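Local coordinates for protein aminotransferase, classes I and II (Silicibacter pomeroyi DSS-3, PDB 3H14) that probably catalyses pyridoxal 5'-phosphate-dependent transfer of an amino group from L-aspartate to 2-oxoglutarate, giving oxaloacetate and L-glutamate, at residues 17-22 and 35-40; 297-302 and 370-375. All coordinates share one frame; numbering follows the deposited sequence.

Interaction 1 of 2, residues 17-22 and 35-40; sequences MDVMEA and HMEVGQ
Val-19 and Met-20 on the N-terminal helix 17-28 pack against the aliphatic part of Glu-37, a small, buried van der Waals contact between that helix and the loop leaving strand 34-35. The methylenes do the touching: CG of Met-20, a selenomethionine, lies 3.9 Å from Glu-37 CG, and the two side chains pass each other at a slant. Val-19 CG1 approaches the same Glu-37 CG at 4.4 Å. With chi1 at 85°, Glu-37 CG sits between its own backbone N and carbonyl carbon and projects at the helix; a bend at chi2 (-69°) then turns the carboxylate back to His-35, at the end of strand 34-35. OE2 accepts a hydrogen bond from His-35 ND1 at 2.6 Å (N-H...O angle 158°) through its syn lone pair, nearly in the plane of the imidazole. As His-35 NE2 is bonded to Glu-27 farther along the same helix 17-28, the ring sits between two carboxylates, which may favour its protonated form. Val-19 also touches Leu-335 of helix 327-338. The N-terminal helix, through Val-19, and the loop, through Glu-37, both pack against strand 340-344 of the small-domain sheet, consistent with the aminotransferase fold of class I.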
# COMPACT_ATOMS: atom_id res chain seq x y z
N MSE A 17 11.21 3.01 -12.27
CA MSE A 17 11.46 4.26 -13.00
C MSE A 17 11.89 4.01 -14.44
O MSE A 17 11.56 4.80 -15.32
CB MSE A 17 12.53 5.10 -12.28
CG MSE A 17 12.14 5.50 -10.83
SE MSE A 17 10.62 6.72 -10.79
CE MSE A 17 9.84 6.38 -9.01
N ASP A 18 12.62 2.94 -14.70
CA ASP A 18 12.94 2.55 -16.09
C ASP A 18 11.67 2.43 -16.95
O ASP A 18 11.57 3.05 -18.01
CB ASP A 18 13.68 1.21 -16.17
CG ASP A 18 15.06 1.24 -15.54
OD1 ASP A 18 15.41 2.20 -14.79
OD2 ASP A 18 15.78 0.24 -15.77
N VAL A 19 10.70 1.62 -16.51
CA VAL A 19 9.47 1.39 -17.27
C VAL A 19 8.59 2.65 -17.36
O VAL A 19 8.11 2.98 -18.42
CB VAL A 19 8.63 0.18 -16.75
CG1 VAL A 19 8.01 0.47 -15.39
CG2 VAL A 19 7.53 -0.19 -17.75
N MSE A 20 8.40 3.36 -16.24
CA MSE A 20 7.59 4.58 -16.26
C MSE A 20 8.12 5.66 -17.20
O MSE A 20 7.32 6.34 -17.85
CB MSE A 20 7.48 5.19 -14.88
CG MSE A 20 6.62 4.41 -13.97
SE MSE A 20 6.85 5.11 -12.18
CE MSE A 20 5.09 5.93 -11.96
N GLU A 21 9.44 5.82 -17.24
CA GLU A 21 10.07 6.77 -18.16
C GLU A 21 9.97 6.25 -19.59
O GLU A 21 9.61 7.00 -20.48
CB GLU A 21 11.55 7.00 -17.79
N ALA A 22 10.30 4.98 -19.80
CA ALA A 22 10.13 4.37 -21.12
C ALA A 22 8.66 4.47 -21.58
O ALA A 22 8.41 4.63 -22.76
CB ALA A 22 10.59 2.89 -21.13
N HIS A 35 -1.40 1.09 -18.64
CA HIS A 35 -0.59 1.37 -17.44
C HIS A 35 -1.02 0.39 -16.39
O HIS A 35 -2.04 0.60 -15.75
CB HIS A 35 -0.79 2.81 -17.00
CG HIS A 35 0.01 3.77 -17.79
ND1 HIS A 35 1.30 4.10 -17.46
CD2 HIS A 35 -0.26 4.44 -18.94
CE1 HIS A 35 1.79 4.94 -18.36
NE2 HIS A 35 0.87 5.15 -19.28
N MSE A 36 -0.29 -0.73 -16.31
CA MSE A 36 -0.48 -1.75 -15.27
C MSE A 36 0.66 -1.75 -14.24
O MSE A 36 0.84 -2.72 -13.50
CB MSE A 36 -0.67 -3.14 -15.91
CG MSE A 36 -1.92 -3.18 -16.72
SE MSE A 36 -2.28 -4.96 -17.49
CE MSE A 36 -4.19 -4.85 -17.54
N GLU A 37 1.36 -0.64 -14.16
CA GLU A 37 2.53 -0.47 -13.30
C GLU A 37 2.34 0.44 -12.07
O GLU A 37 3.26 0.50 -11.24
CB GLU A 37 3.74 0.05 -14.10
CG GLU A 37 3.88 1.60 -14.35
CD GLU A 37 2.85 2.19 -15.28
OE1 GLU A 37 1.80 1.56 -15.54
OE2 GLU A 37 3.08 3.33 -15.74
N VAL A 38 1.21 1.13 -11.97
CA VAL A 38 1.06 2.17 -10.93
C VAL A 38 0.32 1.65 -9.72
O VAL A 38 -0.56 0.84 -9.83
CB VAL A 38 0.38 3.46 -11.43
CG1 VAL A 38 0.62 4.61 -10.41
CG2 VAL A 38 0.90 3.90 -12.81
N GLY A 39 0.72 2.10 -8.55
CA GLY A 39 0.09 1.67 -7.34
C GLY A 39 -0.85 2.73 -6.80
O GLY A 39 -0.76 3.07 -5.64
N GLN A 40 -1.73 3.23 -7.65
CA GLN A 40 -2.65 4.33 -7.30
C GLN A 40 -3.91 4.14 -8.11
O GLN A 40 -3.82 3.63 -9.24
CB GLN A 40 -2.08 5.69 -7.70
CG GLN A 40 -0.60 5.90 -7.48
CD GLN A 40 -0.08 7.19 -8.11
OE1 GLN A 40 -0.66 7.73 -9.07
NE2 GLN A 40 1.02 7.69 -7.57

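Interaction 2 of 2, residues 297-302 and 370-375; sequences ERLPKA and EGLDRL
Arg-298 reaches from helix 278-302 to Asp-373 on helix 365-381 and forms a salt bridge with it at the partly buried margin of the helix pair. The main bond runs from Arg-298 NH2 to Asp-373 OD1, 2.6 Å long with an N-H...O angle of 148°, and uses the anti lone pair of the oxygen. NH1 adds a weak bond to the same OD1; a single carboxylate oxygen takes both. The guanidinium and carboxylate planes are turned 53° apart, and OD1 stands somewhat out of the guanidinium plane, unlike a flat, two-oxygen pairing. The bend of the arginine at chi3 (52°) swings its head over the neighbouring helix, where Glu-376 is a second acidic partner of NH2.

The end of the long helix 278-302, which in the aminotransferase fold of class I typically runs from the large domain into the small one, here meets helix 365-381 of the small domain. The short segments run almost parallel, with their axes 9.9 Å apart.

Apolar packing centres on Leu-372. Its CB lies over the centre of one face of the Arg-298 guanidinium, 3.4 Å from NH1, while CD1 rests against the methylene part of the arginine, 3.9 Å from Arg-298 CB. The other branch, CD2, meets Leu-299 CD2 at 3.8 Å, the two leucine side chains crossing at about a right angle. Leu-372 also touches Leu-294 and Met-295, one turn before Arg-298 and Leu-299, and Leu-299 packs on Phe-304 in the following loop.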
# COMPACT_ATOMS: atom_id res chain seq x y z
N GLU A 297 -9.32 -14.84 -14.63
CA GLU A 297 -9.58 -15.65 -15.83
C GLU A 297 -8.45 -15.62 -16.88
O GLU A 297 -8.07 -16.67 -17.41
CB GLU A 297 -10.93 -15.24 -16.48
N ARG A 298 -7.93 -14.44 -17.20
CA ARG A 298 -7.14 -14.29 -18.43
C ARG A 298 -5.61 -14.37 -18.28
O ARG A 298 -4.91 -14.71 -19.22
CB ARG A 298 -7.56 -13.00 -19.16
CG ARG A 298 -9.08 -12.97 -19.49
CD ARG A 298 -9.51 -11.85 -20.53
NE ARG A 298 -8.70 -11.90 -21.75
CZ ARG A 298 -8.48 -10.88 -22.59
NH1 ARG A 298 -9.04 -9.70 -22.39
NH2 ARG A 298 -7.68 -11.06 -23.62
N LEU A 299 -5.09 -14.07 -17.10
CA LEU A 299 -3.65 -14.13 -16.92
C LEU A 299 -3.11 -15.56 -17.07
O LEU A 299 -2.09 -15.75 -17.70
CB LEU A 299 -3.25 -13.56 -15.55
CG LEU A 299 -3.25 -12.04 -15.40
CD1 LEU A 299 -2.87 -11.74 -13.97
CD2 LEU A 299 -2.30 -11.39 -16.37
N PRO A 300 -3.79 -16.55 -16.49
CA PRO A 300 -3.32 -17.94 -16.71
C PRO A 300 -3.24 -18.30 -18.20
O PRO A 300 -2.22 -18.83 -18.66
CB PRO A 300 -4.38 -18.80 -16.02
CG PRO A 300 -5.03 -17.90 -15.05
CD PRO A 300 -4.98 -16.52 -15.64
N LYS A 301 -4.31 -17.98 -18.93
CA LYS A 301 -4.36 -18.14 -20.36
C LYS A 301 -3.16 -17.51 -21.05
O LYS A 301 -2.66 -18.07 -22.04
CB LYS A 301 -5.67 -17.54 -20.90
N ALA A 302 -2.66 -16.38 -20.55
CA ALA A 302 -1.49 -15.73 -21.16
C ALA A 302 -0.14 -16.33 -20.73
O ALA A 302 0.91 -15.94 -21.24
CB ALA A 302 -1.51 -14.23 -20.87
N GLU A 370 -8.15 -4.35 -22.72
CA GLU A 370 -7.10 -4.05 -23.70
C GLU A 370 -5.71 -4.56 -23.29
O GLU A 370 -4.96 -5.11 -24.13
CB GLU A 370 -7.06 -2.55 -23.97
CG GLU A 370 -6.05 -2.09 -25.03
CD GLU A 370 -6.39 -2.57 -26.44
OE1 GLU A 370 -7.59 -2.67 -26.77
OE2 GLU A 370 -5.44 -2.84 -27.20
N GLY A 371 -5.36 -4.38 -22.03
CA GLY A 371 -4.08 -4.86 -21.55
C GLY A 371 -3.92 -6.37 -21.68
O GLY A 371 -2.87 -6.87 -22.08
N LEU A 372 -4.96 -7.08 -21.31
CA LEU A 372 -4.96 -8.54 -21.37
C LEU A 372 -4.88 -9.05 -22.81
O LEU A 372 -4.19 -10.02 -23.06
CB LEU A 372 -6.15 -9.11 -20.63
CG LEU A 372 -6.08 -8.85 -19.12
CD1 LEU A 372 -7.38 -9.18 -18.48
CD2 LEU A 372 -4.95 -9.65 -18.47
N ASP A 373 -5.55 -8.37 -23.75
CA ASP A 373 -5.43 -8.70 -25.19
C ASP A 373 -4.02 -8.55 -25.71
O ASP A 373 -3.51 -9.40 -26.46
CB ASP A 373 -6.32 -7.79 -26.03
CG ASP A 373 -7.77 -8.09 -25.89
OD1 ASP A 373 -8.13 -9.15 -25.33
OD2 ASP A 373 -8.57 -7.27 -26.37
N ARG A 374 -3.38 -7.46 -25.31
CA ARG A 374 -2.03 -7.18 -25.68
C ARG A 374 -1.06 -8.20 -25.11
O ARG A 374 -0.10 -8.59 -25.77
CB ARG A 374 -1.61 -5.78 -25.19
CG ARG A 374 -2.39 -4.67 -25.87
CD ARG A 374 -1.78 -3.30 -25.64
NE ARG A 374 -2.59 -2.24 -26.26
CZ ARG A 374 -2.24 -0.96 -26.28
NH1 ARG A 374 -1.12 -0.55 -25.72
NH2 ARG A 374 -3.04 -0.07 -26.85
N LEU A 375 -1.28 -8.57 -23.85
CA LEU A 375 -0.40 -9.50 -23.17
C LEU A 375 -0.51 -10.87 -23.85
O LEU A 375 0.48 -11.50 -24.16
CB LEU A 375 -0.79 -9.59 -21.69
CG LEU A 375 -0.26 -8.39 -20.88
CD1 LEU A 375 -0.88 -8.39 -19.49
CD2 LEU A 375 1.28 -8.40 -20.81

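In the fold
Interactions 1 and 2 lie on the same side of the chain's centre, their own centres about 18 Å apart, and involve different helices around one four-stranded sheet. The link between them is Met-36, a selenomethionine of the 35-40 segment: its CE packs 4.0 Å from Gly-371 CA and its SE 4.2 Å from Leu-375 CD1, both on helix 365-381. Interaction 1 is the smaller and more buried, with apolar contact across the segments and its polar bond kept within the 35-40 segment. Interaction 2, farther from the chain's centre, buries about twice the surface and joins a leucine contact to a salt bridge whose aspartate is exposed.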